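Local coordinates for protein putative pectin lyase (Geobacillus virus E2, PDB 7CHU) that forms the trimeric tailspike of a deep-sea thermophilic bacteriophage, whose pectate lyase-like beta-helix probably engages the host surface, at residues L254-H259 against Q283-K288. Numbering follows the deposited sequence.
Sequences LFIACH and QFIGCK
The backbone N of A257 donates to I285 O at 2.8 Å, an almost straight bond in the ladder between successive rungs of a right-handed parallel beta-helix. F255 N donates to Q283 O, F255 O accepts I285 N, and C258 O resumes the pairing by accepting K288 N at 2.9 Å. At the corner between, A257 and G286 both have positive phi; G286, without a CB, adopts it readily, and A257 has only a methyl group to place. Here C287 SG, a compact, weakly polar filler, accepts C258 N at 3.5 Å. Inside, the flat F255 and F284 rings fill the core side by side, planes 7° apart but slid so that they barely overlap, with F284 CE2 over a face of F255. On the coil's outer side, buried against the second subunit, the long K288 chain lays its CD over the H259 imidazole in a CH-pi contact while NZ reaches D219 of that subunit in a salt bridge; H259 NE2 bonds to E261. Apolar I256 and I285 suit a face packed against A257 and N318 of the third subunit. Strand 220-228 forms the neighbouring rung beyond 254-259, bonded through the backbone, and strands 240-243 and 268-271 meet the phenylalanines inside the coil.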
ATOM      1  N   LEU A 254       2.416 -12.229  -0.669  1.00 11.36           N
ATOM      2  CA  LEU A 254       2.307 -10.767  -0.701  1.00 15.09           C
ATOM      3  C   LEU A 254       3.694 -10.161  -0.566  1.00 13.47           C
ATOM      4  O   LEU A 254       4.292 -10.206   0.513  1.00 16.40           O
ATOM      5  CB  LEU A 254       1.384 -10.255   0.404  1.00 11.22           C
ATOM      6  CG  LEU A 254      -0.091 -10.096  -0.010  1.00 15.54           C
ATOM      7  CD1 LEU A 254      -0.793 -11.433  -0.352  1.00 14.81           C
ATOM      8  CD2 LEU A 254      -0.917  -9.318   1.024  1.00 21.00           C
ATOM      9  N   PHE A 255       4.203  -9.599  -1.660  1.00 10.07           N
ATOM     10  CA  PHE A 255       5.462  -8.867  -1.664  1.00 13.44           C
ATOM     11  C   PHE A 255       5.133  -7.385  -1.514  1.00 12.48           C
ATOM     12  O   PHE A 255       4.433  -6.817  -2.356  1.00 13.80           O
ATOM     13  CB  PHE A 255       6.243  -9.118  -2.960  1.00 13.89           C
ATOM     14  CG  PHE A 255       6.620 -10.565  -3.192  1.00 14.24           C
ATOM     15  CD1 PHE A 255       5.693 -11.474  -3.675  1.00 10.91           C
ATOM     16  CD2 PHE A 255       7.916 -10.998  -2.954  1.00 16.13           C
ATOM     17  CE1 PHE A 255       6.053 -12.794  -3.924  1.00 12.24           C
ATOM     18  CE2 PHE A 255       8.286 -12.322  -3.177  1.00 16.50           C
ATOM     19  CZ  PHE A 255       7.347 -13.231  -3.652  1.00 14.20           C
ATOM     20  N   ILE A 256       5.581  -6.768  -0.424  1.00 13.20           N
ATOM     21  CA  ILE A 256       5.198  -5.403  -0.105  1.00 11.76           C
ATOM     22  C   ILE A 256       6.456  -4.570  -0.017  1.00 13.65           C
ATOM     23  O   ILE A 256       7.379  -4.902   0.736  1.00 13.30           O
ATOM     24  CB  ILE A 256       4.388  -5.316   1.192  1.00 17.60           C
ATOM     25  CG1 ILE A 256       3.083  -6.114   1.064  1.00 17.45           C
ATOM     26  CG2 ILE A 256       4.110  -3.838   1.525  1.00 15.69           C
ATOM     27  CD1 ILE A 256       2.295  -6.205   2.397  1.00 19.98           C
ATOM     28  N   ALA A 257       6.518  -3.508  -0.812  1.00 11.90           N
ATOM     29  CA  ALA A 257       7.662  -2.596  -0.764  1.00 12.96           C
ATOM     30  C   ALA A 257       8.970  -3.358  -0.988  1.00 13.95           C
ATOM     31  O   ALA A 257       9.973  -3.132  -0.309  1.00 15.57           O
ATOM     32  CB  ALA A 257       7.692  -1.832   0.573  1.00 12.41           C
ATOM     33  N   CYS A 258       8.963  -4.273  -1.947  1.00 14.14           N
ATOM     34  CA  CYS A 258      10.145  -5.074  -2.219  1.00 13.80           C
ATOM     35  C   CYS A 258      10.985  -4.392  -3.295  1.00 13.56           C
ATOM     36  O   CYS A 258      10.493  -3.557  -4.053  1.00 15.54           O
ATOM     37  CB  CYS A 258       9.726  -6.477  -2.638  1.00 13.62           C
ATOM     38  SG  CYS A 258       9.046  -7.391  -1.207  1.00 18.80           S
ATOM     39  N   HIS A 259      12.258  -4.781  -3.381  1.00 11.96           N
ATOM     40  CA  HIS A 259      13.238  -4.087  -4.229  1.00 15.45           C
ATOM     41  C   HIS A 259      13.982  -5.141  -5.051  1.00 17.51           C
ATOM     42  O   HIS A 259      14.806  -5.873  -4.498  1.00 13.44           O
ATOM     43  CB  HIS A 259      14.187  -3.272  -3.347  1.00 15.69           C
ATOM     44  CG  HIS A 259      15.256  -2.510  -4.076  1.00 16.78           C
ATOM     45  ND1 HIS A 259      15.946  -1.475  -3.480  1.00 18.15           N
ATOM     46  CD2 HIS A 259      15.795  -2.650  -5.312  1.00 19.64           C
ATOM     47  CE1 HIS A 259      16.837  -0.987  -4.327  1.00 18.03           C
ATOM     48  NE2 HIS A 259      16.763  -1.679  -5.449  1.00 19.29           N
ATOM     49  N   GLN A 283       0.524 -11.042  -4.825  1.00 10.79           N
ATOM     50  CA  GLN A 283       0.464  -9.587  -4.891  1.00 11.32           C
ATOM     51  C   GLN A 283       1.857  -8.984  -4.835  1.00 14.07           C
ATOM     52  O   GLN A 283       2.738  -9.496  -4.136  1.00 15.85           O
ATOM     53  CB  GLN A 283      -0.380  -9.014  -3.744  1.00 12.97           C
ATOM     54  CG  GLN A 283      -1.801  -9.572  -3.668  1.00 12.34           C
ATOM     55  CD  GLN A 283      -2.788  -8.588  -3.066  1.00 13.60           C
ATOM     56  OE1 GLN A 283      -2.460  -7.409  -2.858  1.00 14.73           O
ATOM     57  NE2 GLN A 283      -4.010  -9.052  -2.804  1.00 12.02           N
ATOM     58  N   PHE A 284       2.026  -7.874  -5.555  1.00 13.27           N
ATOM     59  CA  PHE A 284       3.217  -7.034  -5.517  1.00 13.53           C
ATOM     60  C   PHE A 284       2.732  -5.608  -5.295  1.00 16.02           C
ATOM     61  O   PHE A 284       2.120  -5.020  -6.190  1.00 12.35           O
ATOM     62  CB  PHE A 284       4.014  -7.150  -6.813  1.00 13.17           C
ATOM     63  CG  PHE A 284       4.522  -8.546  -7.058  1.00 13.46           C
ATOM     64  CD1 PHE A 284       3.708  -9.490  -7.663  1.00 11.71           C
ATOM     65  CD2 PHE A 284       5.777  -8.913  -6.631  1.00 13.00           C
ATOM     66  CE1 PHE A 284       4.145 -10.807  -7.839  1.00 14.42           C
ATOM     67  CE2 PHE A 284       6.243 -10.240  -6.814  1.00 15.31           C
ATOM     68  CZ  PHE A 284       5.427 -11.174  -7.420  1.00 13.19           C
ATOM     69  N   ILE A 285       2.980  -5.062  -4.103  1.00 12.85           N
ATOM     70  CA  ILE A 285       2.463  -3.750  -3.714  1.00 13.84           C
ATOM     71  C   ILE A 285       3.657  -2.819  -3.537  1.00 12.76           C
ATOM     72  O   ILE A 285       4.491  -3.023  -2.649  1.00 13.82           O
ATOM     73  CB  ILE A 285       1.607  -3.825  -2.441  1.00 20.48           C
ATOM     74  CG1 ILE A 285       0.435  -4.808  -2.658  1.00 16.14           C
ATOM     75  CG2 ILE A 285       1.124  -2.395  -2.014  1.00 14.59           C
ATOM     76  CD1 ILE A 285      -0.316  -5.174  -1.370  1.00 16.45           C
ATOM     77  N   GLY A 286       3.748  -1.807  -4.384  1.00 12.43           N
ATOM     78  CA  GLY A 286       4.810  -0.837  -4.223  1.00 14.78           C
ATOM     79  C   GLY A 286       6.192  -1.350  -4.540  1.00 14.48           C
ATOM     80  O   GLY A 286       7.173  -0.783  -4.062  1.00 16.96           O
ATOM     81  N   CYS A 287       6.306  -2.379  -5.378  1.00 13.52           N
ATOM     82  CA  CYS A 287       7.603  -2.993  -5.595  1.00 13.43           C
ATOM     83  C   CYS A 287       8.367  -2.313  -6.728  1.00 13.94           C
ATOM     84  O   CYS A 287       7.790  -1.668  -7.613  1.00 13.25           O
ATOM     85  CB  CYS A 287       7.455  -4.497  -5.851  1.00 15.30           C
ATOM     86  SG  CYS A 287       6.782  -5.417  -4.418  1.00 17.27           S
ATOM     87  N   LYS A 288       9.692  -2.416  -6.645  1.00 12.63           N
ATOM     88  CA  LYS A 288      10.619  -1.852  -7.627  1.00 14.10           C
ATOM     89  C   LYS A 288      11.192  -2.975  -8.494  1.00 14.75           C
ATOM     90  O   LYS A 288      11.653  -3.979  -7.955  1.00 13.10           O
ATOM     91  CB  LYS A 288      11.763  -1.127  -6.909  1.00 14.23           C
ATOM     92  CG  LYS A 288      12.948  -0.744  -7.811  1.00 16.38           C
ATOM     93  CD  LYS A 288      13.972   0.054  -7.021  1.00 15.37           C
ATOM     94  CE  LYS A 288      15.190   0.404  -7.831  1.00 18.16           C
ATOM     95  NZ  LYS A 288      16.009   1.446  -7.153  1.00 19.92           N
TER